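Side-chain contacts in E1 (Kluyveromyces marxianus, PDB 3VX6), which forms the N-terminal domain of Atg7, the E1-like enzyme that activates Atg12 for conjugation to Atg5 and Atg8 for conjugation to phosphatidylethanolamine in autophagy: residues A[9-14]-A[214-219]; A[202-205]-A[211-214]. All coordinates share one frame; numbering follows the deposited sequence.

Contact 1. Residues A[9-14]-A[214-219]; sequences LKFAPS and VTKNIL
With its CG anti to the carbonyl carbon (chi1 -51°), Phe11 swings its ring off the extended N-terminal segment onto the first turn of helix 215-225, where Lys216, its CG placed likewise (chi1 -73°), runs an extended aliphatic chain across the aromatic face. Lys216 CG makes a CH-pi contact, 3.9 Å from the centroid of the Phe11 ring and displaced toward the rim. Farther out, Lys216 CE approaches Phe11 CE2 to 3.3 Å, and a bend at chi4 sets off the terminal amino group, whose NZ stays 3.9 Å from Phe11 CD2. Thr215 adds a second apolar touch, its CB lying 3.9 Å from Phe11 CE1 while its OG1 is turned to Ser212 O in a hydrogen bond. At the other end of the segment, Ser14 OG comes 2.8 Å from Val214 N and also rests against the CB of Val214. Beyond the pair, Tyr152 of strand 151-159 touches both Leu9 and Lys216, and Thr215 packs on Phe201, Ile233 and Phe235. This is plain loop-on-helix packing: the segment leading to strand 16-19 passes over the N-terminal part of helix 215-225, which packs on the mixed sheet containing strands 151-159, 198-202 and 231-236.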
ATOM      1  N   LEU A   9      -8.485  14.589   8.442  1.00 58.72           N
ATOM      2  CA  LEU A   9      -8.728  13.249   7.921  1.00 55.65           C
ATOM      3  C   LEU A   9      -7.613  12.342   8.409  1.00 54.87           C
ATOM      4  O   LEU A   9      -6.439  12.625   8.187  1.00 54.02           O
ATOM      5  CB  LEU A   9      -8.740  13.263   6.390  1.00 53.81           C
ATOM      6  CG  LEU A   9      -8.727  11.898   5.702  1.00 51.63           C
ATOM      7  CD1 LEU A   9      -9.964  11.120   6.103  1.00 50.72           C
ATOM      8  CD2 LEU A   9      -8.657  12.082   4.202  1.00 49.57           C
ATOM      9  N   LYS A  10      -7.982  11.257   9.079  1.00 55.18           N
ATOM     10  CA  LYS A  10      -7.002  10.311   9.600  1.00 54.79           C
ATOM     11  C   LYS A  10      -6.923   9.086   8.705  1.00 53.17           C
ATOM     12  O   LYS A  10      -7.873   8.750   8.002  1.00 52.91           O
ATOM     13  CB  LYS A  10      -7.367   9.897  11.032  1.00 55.88           C
ATOM     14  CG  LYS A  10      -7.606  11.078  11.956  1.00 59.18           C
ATOM     15  CD  LYS A  10      -6.451  12.072  11.889  1.00 61.58           C
ATOM     16  CE  LYS A  10      -6.819  13.407  12.525  1.00 63.68           C
ATOM     17  NZ  LYS A  10      -5.745  14.436  12.341  1.00 65.66           N
ATOM     18  N   PHE A  11      -5.784   8.415   8.739  1.00 50.77           N
ATOM     19  CA  PHE A  11      -5.604   7.246   7.909  1.00 49.53           C
ATOM     20  C   PHE A  11      -5.204   6.047   8.747  1.00 49.26           C
ATOM     21  O   PHE A  11      -4.344   6.144   9.616  1.00 50.82           O
ATOM     22  CB  PHE A  11      -4.540   7.548   6.868  1.00 48.57           C
ATOM     23  CG  PHE A  11      -4.782   8.825   6.118  1.00 48.00           C
ATOM     24  CD1 PHE A  11      -5.467   8.822   4.905  1.00 48.30           C
ATOM     25  CD2 PHE A  11      -4.339  10.034   6.631  1.00 45.65           C
ATOM     26  CE1 PHE A  11      -5.705  10.010   4.214  1.00 47.00           C
ATOM     27  CE2 PHE A  11      -4.572  11.219   5.952  1.00 46.16           C
ATOM     28  CZ  PHE A  11      -5.256  11.209   4.741  1.00 46.24           C
ATOM     29  N   ALA A  12      -5.842   4.913   8.494  1.00 48.86           N
ATOM     30  CA  ALA A  12      -5.524   3.700   9.233  1.00 48.60           C
ATOM     31  C   ALA A  12      -4.242   3.120   8.673  1.00 48.17           C
ATOM     32  O   ALA A  12      -3.908   3.345   7.509  1.00 46.32           O
ATOM     33  CB  ALA A  12      -6.649   2.682   9.086  1.00 48.65           C
ATOM     34  N   PRO A  13      -3.487   2.389   9.499  1.00 48.60           N
ATOM     35  CA  PRO A  13      -2.263   1.817   8.942  1.00 48.94           C
ATOM     36  C   PRO A  13      -2.784   1.079   7.722  1.00 48.15           C
ATOM     37  O   PRO A  13      -3.803   0.397   7.811  1.00 50.40           O
ATOM     38  CB  PRO A  13      -1.786   0.881  10.052  1.00 49.59           C
ATOM     39  CG  PRO A  13      -3.071   0.499  10.758  1.00 50.59           C
ATOM     40  CD  PRO A  13      -3.782   1.824  10.826  1.00 50.27           C
ATOM     41  N   SER A  14      -2.115   1.237   6.586  1.00 46.75           N
ATOM     42  CA  SER A  14      -2.560   0.624   5.334  1.00 44.53           C
ATOM     43  C   SER A  14      -2.660  -0.906   5.270  1.00 44.39           C
ATOM     44  O   SER A  14      -3.220  -1.445   4.314  1.00 43.06           O
ATOM     45  CB  SER A  14      -1.675   1.114   4.182  1.00 43.73           C
ATOM     46  OG  SER A  14      -1.810   2.511   3.964  1.00 44.07           O
ATOM     47  N   VAL A 214      -2.611   4.893   2.741  1.00 39.00           N
ATOM     48  CA  VAL A 214      -2.170   4.865   1.347  1.00 39.82           C
ATOM     49  C   VAL A 214      -2.942   5.853   0.460  1.00 39.20           C
ATOM     50  O   VAL A 214      -2.543   6.156  -0.661  1.00 39.48           O
ATOM     51  CB  VAL A 214      -2.278   3.430   0.792  1.00 39.86           C
ATOM     52  CG1 VAL A 214      -3.652   3.200   0.188  1.00 40.09           C
ATOM     53  CG2 VAL A 214      -1.155   3.172  -0.174  1.00 40.42           C
ATOM     54  N   THR A 215      -4.051   6.360   0.984  1.00 38.65           N
ATOM     55  CA  THR A 215      -4.860   7.346   0.276  1.00 38.09           C
ATOM     56  C   THR A 215      -4.074   8.643   0.008  1.00 40.09           C
ATOM     57  O   THR A 215      -4.365   9.390  -0.941  1.00 39.61           O
ATOM     58  CB  THR A 215      -6.108   7.731   1.093  1.00 36.44           C
ATOM     59  OG1 THR A 215      -6.828   6.553   1.477  1.00 37.75           O
ATOM     60  CG2 THR A 215      -7.030   8.628   0.271  1.00 35.41           C
ATOM     61  N   LYS A 216      -3.095   8.914   0.865  1.00 39.53           N
ATOM     62  CA  LYS A 216      -2.279  10.101   0.734  1.00 39.56           C
ATOM     63  C   LYS A 216      -1.552  10.092  -0.574  1.00 39.29           C
ATOM     64  O   LYS A 216      -1.333  11.135  -1.178  1.00 38.47           O
ATOM     65  CB  LYS A 216      -1.269  10.152   1.861  1.00 40.43           C
ATOM     66  CG  LYS A 216      -1.855  10.498   3.230  1.00 41.49           C
ATOM     67  CD  LYS A 216      -0.753  10.524   4.301  1.00 43.29           C
ATOM     68  CE  LYS A 216      -1.330  10.879   5.654  1.00 43.75           C
ATOM     69  NZ  LYS A 216      -0.481  10.145   6.653  1.00 46.38           N
ATOM     70  N   ASN A 217      -1.126   8.896  -0.952  1.00 37.25           N
ATOM     71  CA  ASN A 217      -0.452   8.670  -2.214  1.00 36.48           C
ATOM     72  C   ASN A 217      -1.369   9.233  -3.313  1.00 36.41           C
ATOM     73  O   ASN A 217      -0.997  10.159  -4.036  1.00 37.95           O
ATOM     74  CB  ASN A 217      -0.246   7.163  -2.408  1.00 38.26           C
ATOM     75  CG  ASN A 217       0.552   6.536  -1.279  1.00 37.95           C
ATOM     76  OD1 ASN A 217       0.684   7.119  -0.198  1.00 38.12           O
ATOM     77  ND2 ASN A 217       1.085   5.348  -1.521  1.00 37.23           N
ATOM     78  N   ILE A 218      -2.580   8.690  -3.413  1.00 34.24           N
ATOM     79  CA  ILE A 218      -3.529   9.146  -4.423  1.00 33.84           C
ATOM     80  C   ILE A 218      -3.615  10.669  -4.407  1.00 34.54           C
ATOM     81  O   ILE A 218      -3.373  11.330  -5.424  1.00 32.94           O
ATOM     82  CB  ILE A 218      -4.934   8.542  -4.186  1.00 34.23           C
ATOM     83  CG1 ILE A 218      -4.846   7.005  -4.216  1.00 30.38           C
ATOM     84  CG2 ILE A 218      -5.913   9.088  -5.224  1.00 31.49           C
ATOM     85  CD1 ILE A 218      -6.102   6.282  -3.763  1.00 29.67           C
ATOM     86  N   LEU A 219      -3.926  11.222  -3.241  1.00 34.52           N
ATOM     87  CA  LEU A 219      -4.023  12.665  -3.105  1.00 33.93           C
ATOM     88  C   LEU A 219      -2.774  13.377  -3.584  1.00 33.70           C
ATOM     89  O   LEU A 219      -2.835  14.256  -4.426  1.00 34.90           O
ATOM     90  CB  LEU A 219      -4.286  13.036  -1.655  1.00 33.78           C
ATOM     91  CG  LEU A 219      -5.667  12.573  -1.226  1.00 34.98           C
ATOM     92  CD1 LEU A 219      -5.802  12.644   0.279  1.00 35.52           C
ATOM     93  CD2 LEU A 219      -6.700  13.440  -1.923  1.00 37.74           C
TER

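Contact 2. Residues A[202-205]-A[211-214]; sequences KDFS and PSAV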
ATOM      1  N   LYS A 202     -10.253   0.813  -4.042  1.00 38.25           N
ATOM      2  CA  LYS A 202     -10.683  -0.329  -3.251  1.00 38.41           C
ATOM      3  C   LYS A 202      -9.817  -0.184  -2.010  1.00 38.51           C
ATOM      4  O   LYS A 202      -8.684  -0.659  -1.939  1.00 37.23           O
ATOM      5  CB  LYS A 202     -10.413  -1.635  -3.994  1.00 38.07           C
ATOM      6  CG  LYS A 202     -11.512  -1.943  -5.004  1.00 40.82           C
ATOM      7  CD  LYS A 202     -11.014  -2.643  -6.269  1.00 39.18           C
ATOM      8  CE  LYS A 202     -12.186  -2.927  -7.194  1.00 37.64           C
ATOM      9  NZ  LYS A 202     -11.802  -3.672  -8.418  1.00 37.13           N
ATOM     10  N   ASP A 203     -10.373   0.535  -1.046  1.00 38.94           N
ATOM     11  CA  ASP A 203      -9.722   0.847   0.212  1.00 38.63           C
ATOM     12  C   ASP A 203      -9.104  -0.334   0.966  1.00 39.06           C
ATOM     13  O   ASP A 203      -9.653  -1.439   0.994  1.00 40.39           O
ATOM     14  CB  ASP A 203     -10.732   1.563   1.095  1.00 37.92           C
ATOM     15  CG  ASP A 203     -10.082   2.456   2.115  1.00 39.61           C
ATOM     16  OD1 ASP A 203     -10.836   3.095   2.872  1.00 41.15           O
ATOM     17  OD2 ASP A 203      -8.835   2.526   2.166  1.00 40.31           O
ATOM     18  N   PHE A 204      -7.950  -0.086   1.575  1.00 38.88           N
ATOM     19  CA  PHE A 204      -7.257  -1.101   2.354  1.00 38.27           C
ATOM     20  C   PHE A 204      -7.688  -0.991   3.787  1.00 38.78           C
ATOM     21  O   PHE A 204      -7.086  -1.564   4.682  1.00 38.69           O
ATOM     22  CB  PHE A 204      -5.749  -0.918   2.268  1.00 37.77           C
ATOM     23  CG  PHE A 204      -5.188  -1.249   0.932  1.00 37.41           C
ATOM     24  CD1 PHE A 204      -5.990  -1.814  -0.048  1.00 38.45           C
ATOM     25  CD2 PHE A 204      -3.858  -1.005   0.653  1.00 37.51           C
ATOM     26  CE1 PHE A 204      -5.475  -2.130  -1.289  1.00 40.01           C
ATOM     27  CE2 PHE A 204      -3.328  -1.317  -0.579  1.00 38.91           C
ATOM     28  CZ  PHE A 204      -4.138  -1.881  -1.558  1.00 40.68           C
ATOM     29  N   SER A 205      -8.731  -0.219   4.018  1.00 40.68           N
ATOM     30  CA  SER A 205      -9.216  -0.094   5.367  1.00 42.02           C
ATOM     31  C   SER A 205     -10.705  -0.340   5.303  1.00 41.83           C
ATOM     32  O   SER A 205     -11.352   0.029   4.329  1.00 41.17           O
ATOM     33  CB  SER A 205      -8.923   1.302   5.926  1.00 42.91           C
ATOM     34  OG  SER A 205      -9.375   1.420   7.268  1.00 45.18           O
ATOM     35  N   PRO A 211      -9.800   5.943   5.585  1.00 41.06           N
ATOM     36  CA  PRO A 211      -9.175   5.231   4.485  1.00 41.10           C
ATOM     37  C   PRO A 211      -7.761   4.877   4.912  1.00 42.26           C
ATOM     38  O   PRO A 211      -7.213   5.478   5.840  1.00 41.33           O
ATOM     39  CB  PRO A 211      -9.215   6.260   3.360  1.00 39.83           C
ATOM     40  CG  PRO A 211      -8.938   7.517   4.089  1.00 38.01           C
ATOM     41  CD  PRO A 211      -9.810   7.395   5.329  1.00 39.94           C
ATOM     42  N   SER A 212      -7.175   3.896   4.242  1.00 42.55           N
ATOM     43  CA  SER A 212      -5.825   3.496   4.573  1.00 44.60           C
ATOM     44  C   SER A 212      -4.878   4.670   4.323  1.00 44.30           C
ATOM     45  O   SER A 212      -5.127   5.506   3.452  1.00 43.58           O
ATOM     46  CB  SER A 212      -5.433   2.278   3.735  1.00 45.72           C
ATOM     47  OG  SER A 212      -5.955   2.386   2.423  1.00 47.33           O
ATOM     48  N   ALA A 213      -3.807   4.739   5.109  1.00 42.80           N
ATOM     49  CA  ALA A 213      -2.820   5.800   4.977  1.00 41.15           C
ATOM     50  C   ALA A 213      -2.325   5.911   3.536  1.00 39.57           C
ATOM     51  O   ALA A 213      -1.704   6.898   3.147  1.00 40.14           O
ATOM     52  CB  ALA A 213      -1.639   5.527   5.925  1.00 39.13           C
ATOM     53  N   VAL A 214      -2.611   4.893   2.741  1.00 39.00           N
ATOM     54  CA  VAL A 214      -2.170   4.865   1.347  1.00 39.82           C
ATOM     55  C   VAL A 214      -2.942   5.853   0.460  1.00 39.20           C
ATOM     56  O   VAL A 214      -2.543   6.156  -0.661  1.00 39.48           O
ATOM     57  CB  VAL A 214      -2.278   3.430   0.792  1.00 39.86           C
ATOM     58  CG1 VAL A 214      -3.652   3.200   0.188  1.00 40.09           C
ATOM     59  CG2 VAL A 214      -1.155   3.172  -0.174  1.00 40.42           C
TER
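Asp203 points its carboxylate across to Ser212, and a single oxygen does the gripping. Ser212 N donates to Asp203 OD2 over 3.0 Å in a nearly straight bond (173°) on the syn lone pair, while Ser212 OG, donating over 2.9 Å, meets Asp203 OD2 nearly along its C-O axis. The hydroxyl reaches this place because chi1 of 38° sets it between the backbone N and the carbonyl carbon of Ser212. Phe204 N and Ser205 N add weak bonds to Asp203 OD2 from its own segment, so two clear bonds from Ser212 are supplemented by two weak ones. The other oxygen, Asp203 OD1, lies 3.2 Å from Pro211 CA and forms a salt bridge with Arg237, which would probably favour the ionised carboxylate. With an alanine in place of Asp203 both carboxylate oxygens go, which would probably leave the N-H and hydroxyl of Ser212 and the guanidinium of Arg237 without this partner and the two loop segments less firmly joined. Beside these bonds, Phe204 CB packs 3.3 Å from Ser212 OG, and its ring comes obliquely to Val214, with Phe204 CD2 4.2 Å from Val214 CG1. Ser205 lays its CB 3.6 Å from Ser212 N. The contact draws together the two ends of the connection between strand 198-202 and helix 215-225, with Phe201 of that strand against Phe204, Ser212 and Val214, and Phe235 of strand 231-236 against Asp203 and Pro211.

Overall arrangement
From the N terminus, segment 9-14 precedes strand 16-19 and meets the start of helix 215-225 some 200 residues later, so contact 1 closes a very long loop that takes in most of the fold. Contact 2 closes a short one, with five residues between its segments; it lies within the span of contact 1, at its C-terminal end, and shares Val214 with it. Their centres are about 6 Å apart. Ala12 bridges them with probable backbone hydrogen bonds, Ala12 O to Ala213 N and Ala12 N to Pro211 O. Together they tie the N-terminal segment, the loop that follows strand 198-202 and the beginning of helix 215-225 to one another.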